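Local coordinates for protein glucoamylase (Thermoanaerobacterium thermosaccharolyticum, PDB 1LF6) that hydrolyses terminal alpha-1,4-linked glucose residues one after another from the non-reducing ends of starch-like chains, probably releasing beta-D-glucose, at residues D68-G82 with D148-N161. Residues are numbered along the deposited sequence; the frame is centred on the assembly and turned at random.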
loop_
_atom_site.group_PDB
_atom_site.type_symbol
_atom_site.label_atom_id
_atom_site.label_comp_id
_atom_site.label_asym_id
_atom_site.label_seq_id
_atom_site.Cartn_x
_atom_site.Cartn_y
_atom_site.Cartn_z
ATOM N N ASP A 68 0.918 -8.431 7.193
ATOM C CA ASP A 68 0.544 -9.215 6.016
ATOM C C ASP A 68 -0.486 -10.282 6.384
ATOM O O ASP A 68 -0.739 -11.215 5.621
ATOM C CB ASP A 68 1.779 -9.855 5.365
ATOM C CG ASP A 68 2.307 -11.051 6.138
ATOM O OD1 ASP A 68 2.093 -11.120 7.367
ATOM O OD2 ASP A 68 2.957 -11.919 5.511
ATOM N N THR A 69 -1.088 -10.129 7.561
ATOM C CA THR A 69 -2.107 -11.068 8.021
ATOM C C THR A 69 -3.450 -10.355 8.185
ATOM O O THR A 69 -3.747 -9.788 9.243
ATOM C CB THR A 69 -1.711 -11.718 9.365
ATOM O OG1 THR A 69 -0.390 -12.255 9.258
ATOM C CG2 THR A 69 -2.672 -12.861 9.715
ATOM N N ALA A 70 -4.247 -10.360 7.121
ATOM C CA ALA A 70 -5.562 -9.738 7.151
ATOM C C ALA A 70 -6.493 -10.747 7.810
ATOM O O ALA A 70 -6.420 -11.943 7.534
ATOM C CB ALA A 70 -6.029 -9.423 5.741
ATOM N N ASP A 71 -7.363 -10.263 8.685
ATOM C CA ASP A 71 -8.282 -11.134 9.405
ATOM C C ASP A 71 -9.723 -10.707 9.224
ATOM O O ASP A 71 -10.645 -11.442 9.574
ATOM C CB ASP A 71 -7.953 -11.108 10.895
ATOM C CG ASP A 71 -6.550 -11.570 11.189
ATOM O OD1 ASP A 71 -5.774 -10.782 11.767
ATOM O OD2 ASP A 71 -6.221 -12.723 10.844
ATOM N N VAL A 72 -9.912 -9.514 8.675
ATOM C CA VAL A 72 -11.244 -8.967 8.482
ATOM C C VAL A 72 -11.449 -8.449 7.064
ATOM O O VAL A 72 -10.539 -7.883 6.462
ATOM C CB VAL A 72 -11.482 -7.806 9.475
ATOM C CG1 VAL A 72 -12.874 -7.229 9.292
ATOM C CG2 VAL A 72 -11.277 -8.297 10.901
ATOM N N LYS A 73 -12.648 -8.644 6.529
ATOM C CA LYS A 73 -12.946 -8.168 5.188
ATOM C C LYS A 73 -13.657 -6.825 5.309
ATOM O O LYS A 73 -13.321 -5.867 4.609
ATOM C CB LYS A 73 -13.827 -9.183 4.455
ATOM C CG LYS A 73 -14.071 -8.876 2.982
ATOM C CD LYS A 73 -15.355 -8.099 2.765
ATOM C CE LYS A 73 -15.668 -7.955 1.279
ATOM N NZ LYS A 73 -16.993 -7.319 1.044
ATOM N N GLU A 74 -14.628 -6.760 6.218
ATOM C CA GLU A 74 -15.397 -5.544 6.446
ATOM C C GLU A 74 -16.154 -5.533 7.768
ATOM O O GLU A 74 -16.357 -6.566 8.402
ATOM C CB GLU A 74 -16.438 -5.340 5.349
ATOM C CG GLU A 74 -15.917 -4.918 4.004
ATOM C CD GLU A 74 -17.048 -4.462 3.109
ATOM O OE1 GLU A 74 -18.026 -5.230 2.968
ATOM O OE2 GLU A 74 -16.964 -3.341 2.555
ATOM N N ILE A 75 -16.570 -4.332 8.155
ATOM C CA ILE A 75 -17.367 -4.094 9.354
ATOM C C ILE A 75 -18.210 -2.896 8.937
ATOM O O ILE A 75 -17.718 -1.766 8.899
ATOM C CB ILE A 75 -16.512 -3.700 10.575
ATOM C CG1 ILE A 75 -15.506 -4.803 10.900
ATOM C CG2 ILE A 75 -17.420 -3.482 11.782
ATOM C CD1 ILE A 75 -14.559 -4.459 12.044
ATOM N N LYS A 76 -19.471 -3.147 8.599
ATOM C CA LYS A 76 -20.353 -2.081 8.147
ATOM C C LYS A 76 -21.713 -2.067 8.831
ATOM O O LYS A 76 -22.109 -3.030 9.496
ATOM C CB LYS A 76 -20.560 -2.198 6.635
ATOM C CG LYS A 76 -21.310 -3.462 6.230
ATOM C CD LYS A 76 -21.399 -3.608 4.721
ATOM C CE LYS A 76 -22.082 -4.917 4.343
ATOM N NZ LYS A 76 -22.180 -5.085 2.869
ATOM N N PHE A 77 -22.425 -0.959 8.653
ATOM C CA PHE A 77 -23.752 -0.797 9.229
ATOM C C PHE A 77 -24.827 -0.960 8.167
ATOM O O PHE A 77 -24.640 -0.568 7.013
ATOM C CB PHE A 77 -23.900 0.587 9.867
ATOM C CG PHE A 77 -23.287 0.695 11.229
ATOM C CD1 PHE A 77 -23.801 -0.040 12.293
ATOM C CD2 PHE A 77 -22.194 1.523 11.451
ATOM C CE1 PHE A 77 -23.233 0.048 13.558
ATOM C CE2 PHE A 77 -21.621 1.616 12.711
ATOM C CZ PHE A 77 -22.142 0.878 13.768
ATOM N N ILE A 78 -25.947 -1.551 8.573
ATOM C CA ILE A 78 -27.088 -1.738 7.688
ATOM C C ILE A 78 -28.283 -1.144 8.422
ATOM O O ILE A 78 -28.511 -1.450 9.594
ATOM C CB ILE A 78 -27.374 -3.232 7.406
ATOM C CG1 ILE A 78 -26.112 -3.916 6.877
ATOM C CG2 ILE A 78 -28.503 -3.355 6.388
ATOM C CD1 ILE A 78 -25.567 -3.300 5.599
ATOM N N VAL A 79 -29.034 -0.288 7.740
ATOM C CA VAL A 79 -30.193 0.345 8.358
ATOM C C VAL A 79 -31.474 0.054 7.591
ATOM O O VAL A 79 -31.462 -0.093 6.371
ATOM C CB VAL A 79 -30.007 1.880 8.461
ATOM C CG1 VAL A 79 -29.583 2.436 7.123
ATOM C CG2 VAL A 79 -31.301 2.541 8.908
ATOM N N THR A 80 -32.577 -0.038 8.325
ATOM C CA THR A 80 -33.874 -0.302 7.728
ATOM C C THR A 80 -34.968 0.345 8.568
ATOM O O THR A 80 -34.718 0.798 9.686
ATOM C CB THR A 80 -34.149 -1.818 7.642
ATOM O OG1 THR A 80 -35.364 -2.040 6.917
ATOM C CG2 THR A 80 -34.285 -2.418 9.034
ATOM N N ASP A 81 -36.176 0.391 8.018
ATOM C CA ASP A 81 -37.318 0.962 8.721
ATOM C C ASP A 81 -38.161 -0.178 9.280
ATOM O O ASP A 81 -39.191 0.046 9.919
ATOM C CB ASP A 81 -38.159 1.807 7.763
ATOM C CG ASP A 81 -38.695 1.001 6.590
ATOM O OD1 ASP A 81 -39.427 1.577 5.757
ATOM O OD2 ASP A 81 -38.385 -0.208 6.500
ATOM N N GLY A 82 -37.707 -1.404 9.032
ATOM C CA GLY A 82 -38.418 -2.584 9.496
ATOM C C GLY A 82 -39.670 -2.836 8.676
ATOM O O GLY A 82 -40.470 -3.716 8.998
ATOM N N ASP A 148 -38.110 5.058 14.282
ATOM C CA ASP A 148 -38.658 4.519 13.043
ATOM C C ASP A 148 -37.591 3.760 12.261
ATOM O O ASP A 148 -37.844 3.282 11.154
ATOM C CB ASP A 148 -39.218 5.645 12.173
ATOM C CG ASP A 148 -40.341 6.403 12.854
ATOM O OD1 ASP A 148 -41.326 5.758 13.279
ATOM O OD2 ASP A 148 -40.244 7.645 12.959
ATOM N N TYR A 149 -36.403 3.642 12.845
ATOM C CA TYR A 149 -35.301 2.961 12.182
ATOM C C TYR A 149 -34.674 1.845 13.011
ATOM O O TYR A 149 -34.782 1.818 14.238
ATOM C CB TYR A 149 -34.218 3.982 11.811
ATOM C CG TYR A 149 -34.683 5.043 10.839
ATOM C CD1 TYR A 149 -34.875 4.742 9.491
ATOM C CD2 TYR A 149 -34.950 6.343 11.268
ATOM C CE1 TYR A 149 -35.321 5.710 8.592
ATOM C CE2 TYR A 149 -35.398 7.319 10.377
ATOM C CZ TYR A 149 -35.579 6.996 9.043
ATOM O OH TYR A 149 -36.012 7.954 8.153
ATOM N N LYS A 150 -34.025 0.919 12.315
ATOM C CA LYS A 150 -33.335 -0.194 12.956
ATOM C C LYS A 150 -31.902 -0.148 12.441
ATOM O O LYS A 150 -31.672 0.080 11.255
ATOM C CB LYS A 150 -33.976 -1.535 12.579
ATOM C CG LYS A 150 -35.296 -1.849 13.272
ATOM C CD LYS A 150 -36.432 -0.979 12.760
ATOM C CE LYS A 150 -37.760 -1.411 13.372
ATOM N NZ LYS A 150 -38.874 -0.489 13.015
ATOM N N LEU A 151 -30.940 -0.357 13.331
ATOM C CA LEU A 151 -29.539 -0.323 12.936
ATOM C C LEU A 151 -28.865 -1.655 13.219
ATOM O O LEU A 151 -28.914 -2.160 14.342
ATOM C CB LEU A 151 -28.810 0.794 13.685
ATOM C CG LEU A 151 -27.336 0.991 13.343
ATOM C CD1 LEU A 151 -27.193 1.489 11.913
ATOM C CD2 LEU A 151 -26.727 1.988 14.315
ATOM N N TYR A 152 -28.237 -2.224 12.194
ATOM C CA TYR A 152 -27.557 -3.502 12.346
ATOM C C TYR A 152 -26.093 -3.409 11.931
ATOM O O TYR A 152 -25.740 -2.680 11.004
ATOM C CB TYR A 152 -28.262 -4.585 11.523
ATOM C CG TYR A 152 -29.759 -4.654 11.749
ATOM C CD1 TYR A 152 -30.628 -3.821 11.047
ATOM C CD2 TYR A 152 -30.304 -5.541 12.681
ATOM C CE1 TYR A 152 -32.003 -3.868 11.264
ATOM C CE2 TYR A 152 -31.678 -5.594 12.908
ATOM C CZ TYR A 152 -32.521 -4.752 12.195
ATOM O OH TYR A 152 -33.880 -4.789 12.422
ATOM N N LEU A 153 -25.251 -4.158 12.633
ATOM C CA LEU A 153 -23.821 -4.191 12.368
ATOM C C LEU A 153 -23.467 -5.552 11.780
ATOM O O LEU A 153 -23.821 -6.587 12.347
ATOM C CB LEU A 153 -23.043 -3.971 13.670
ATOM C CG LEU A 153 -21.514 -3.898 13.579
ATOM C CD1 LEU A 153 -21.119 -2.695 12.740
ATOM C CD2 LEU A 153 -20.914 -3.791 14.975
ATOM N N ALA A 154 -22.773 -5.549 10.644
ATOM C CA ALA A 154 -22.373 -6.790 9.985
ATOM C C ALA A 154 -20.855 -6.902 9.948
ATOM O O ALA A 154 -20.181 -6.140 9.257
ATOM C CB ALA A 154 -22.938 -6.842 8.571
ATOM N N TYR A 155 -20.330 -7.854 10.710
ATOM C CA TYR A 155 -18.897 -8.097 10.795
ATOM C C TYR A 155 -18.538 -9.326 9.965
ATOM O O TYR A 155 -19.072 -10.408 10.198
ATOM C CB TYR A 155 -18.504 -8.321 12.259
ATOM C CG TYR A 155 -17.122 -8.898 12.466
ATOM C CD1 TYR A 155 -15.998 -8.284 11.920
ATOM C CD2 TYR A 155 -16.938 -10.059 13.221
ATOM C CE1 TYR A 155 -14.723 -8.808 12.119
ATOM C CE2 TYR A 155 -15.668 -10.589 13.427
ATOM C CZ TYR A 155 -14.565 -9.958 12.872
ATOM O OH TYR A 155 -13.308 -10.473 13.080
ATOM N N ASP A 156 -17.633 -9.162 9.002
ATOM C CA ASP A 156 -17.226 -10.282 8.158
ATOM C C ASP A 156 -15.782 -10.700 8.410
ATOM O O ASP A 156 -14.847 -10.104 7.877
ATOM C CB ASP A 156 -17.396 -9.929 6.682
ATOM C CG ASP A 156 -17.116 -11.105 5.772
ATOM O OD1 ASP A 156 -17.228 -10.938 4.545
ATOM O OD2 ASP A 156 -16.786 -12.200 6.279
ATOM N N PRO A 157 -15.579 -11.742 9.224
ATOM C CA PRO A 157 -14.212 -12.178 9.496
ATOM C C PRO A 157 -13.615 -13.051 8.396
ATOM O O PRO A 157 -14.275 -13.951 7.869
ATOM C CB PRO A 157 -14.356 -12.931 10.811
ATOM C CG PRO A 157 -15.695 -13.573 10.666
ATOM C CD PRO A 157 -16.541 -12.461 10.080
ATOM N N HIS A 158 -12.365 -12.756 8.046
ATOM C CA HIS A 158 -11.613 -13.523 7.054
ATOM C C HIS A 158 -10.279 -13.799 7.722
ATOM O O HIS A 158 -9.231 -13.365 7.242
ATOM C CB HIS A 158 -11.378 -12.714 5.781
ATOM C CG HIS A 158 -12.554 -12.680 4.859
ATOM N ND1 HIS A 158 -12.433 -12.406 3.515
ATOM C CD2 HIS A 158 -13.875 -12.870 5.089
ATOM C CE1 HIS A 158 -13.629 -12.428 2.954
ATOM N NE2 HIS A 158 -14.522 -12.707 3.888
ATOM N N ILE A 159 -10.330 -14.516 8.836
ATOM C CA ILE A 159 -9.138 -14.814 9.611
ATOM C C ILE A 159 -8.028 -15.491 8.823
ATOM O O ILE A 159 -8.260 -16.430 8.054
ATOM C CB ILE A 159 -9.507 -15.650 10.851
ATOM C CG1 ILE A 159 -10.604 -14.920 11.629
ATOM C CG2 ILE A 159 -8.280 -15.853 11.745
ATOM C CD1 ILE A 159 -11.226 -15.739 12.728
ATOM N N LYS A 160 -6.815 -14.988 9.027
ATOM C CA LYS A 160 -5.628 -15.487 8.351
ATOM C C LYS A 160 -5.745 -15.505 6.830
ATOM O O LYS A 160 -5.497 -16.520 6.183
ATOM C CB LYS A 160 -5.250 -16.873 8.872
ATOM C CG LYS A 160 -4.510 -16.838 10.197
ATOM C CD LYS A 160 -3.707 -18.114 10.402
ATOM C CE LYS A 160 -2.683 -17.948 11.507
ATOM N NZ LYS A 160 -1.779 -19.129 11.597
ATOM N N ASN A 161 -6.132 -14.360 6.275
ATOM C CA ASN A 161 -6.252 -14.171 4.829
ATOM C C ASN A 161 -7.210 -15.059 4.043
ATOM O O ASN A 161 -6.963 -15.336 2.871
ATOM C CB ASN A 161 -4.866 -14.263 4.186
ATOM C CG ASN A 161 -3.891 -13.265 4.776
ATOM O OD1 ASN A 161 -2.920 -13.643 5.428
ATOM N ND2 ASN A 161 -4.152 -11.986 4.558
#
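Two central neighbours of an antiparallel sheet, strand 70-80 and strand 150-157, pair through I75-Y155, F77-L153 and V79-L151 on one face and K76-A154, I78-Y152 and T80-K150 on the other. At each of these last three, the hydrogen-bonded pairs, two backbone hydrogen bonds join the strands, the straightest being A154 N to K76 O (2.8 Å, 178°). The two faces serve different surroundings: that of F77 packs on strand 118-126, whereas the other carries K76, whose NZ forms a salt bridge with D88. Methyl CD1 of L153 lies over a face of the F77 ring, 3.8 Å from its centroid, while L151 CD1 reaches F77 CD1 obliquely; with chi1 near 180° in both leucines, CG lies opposite the backbone N, which swings CD1 of each to the F77 ring. F77 and L151 also meet I120, so this face is buried in the beta sandwich of the N-terminal domain, far from the catalytic residues expected in the helical barrel. Toward the start of the first strand, before the corner at K73, V72 CG2 sits at the edge of the Y155 ring, in its plane.

On the other face T80 CG2 touches both the edge of the Y152 ring at CE1 (3.5 Å) and K150 CB, while T80 OG1 takes the N-H of G82 in an ST turn and also bonds to F85. The K150 chain bends at chi2 (71°) and runs past G82 to set NZ 3.2 Å from D81 O, above the carbonyl plane; an alanine here would probably leave that carbonyl without this donor and strip the aliphatic cover from G82.

Where the chain turns its corner at K73, CB of that lysine stands over the centre of the H158 imidazole (3.5 Å), a CH-pi contact, and D71 OD2 accepts K160 N through its anti lone pair (3.0 Å).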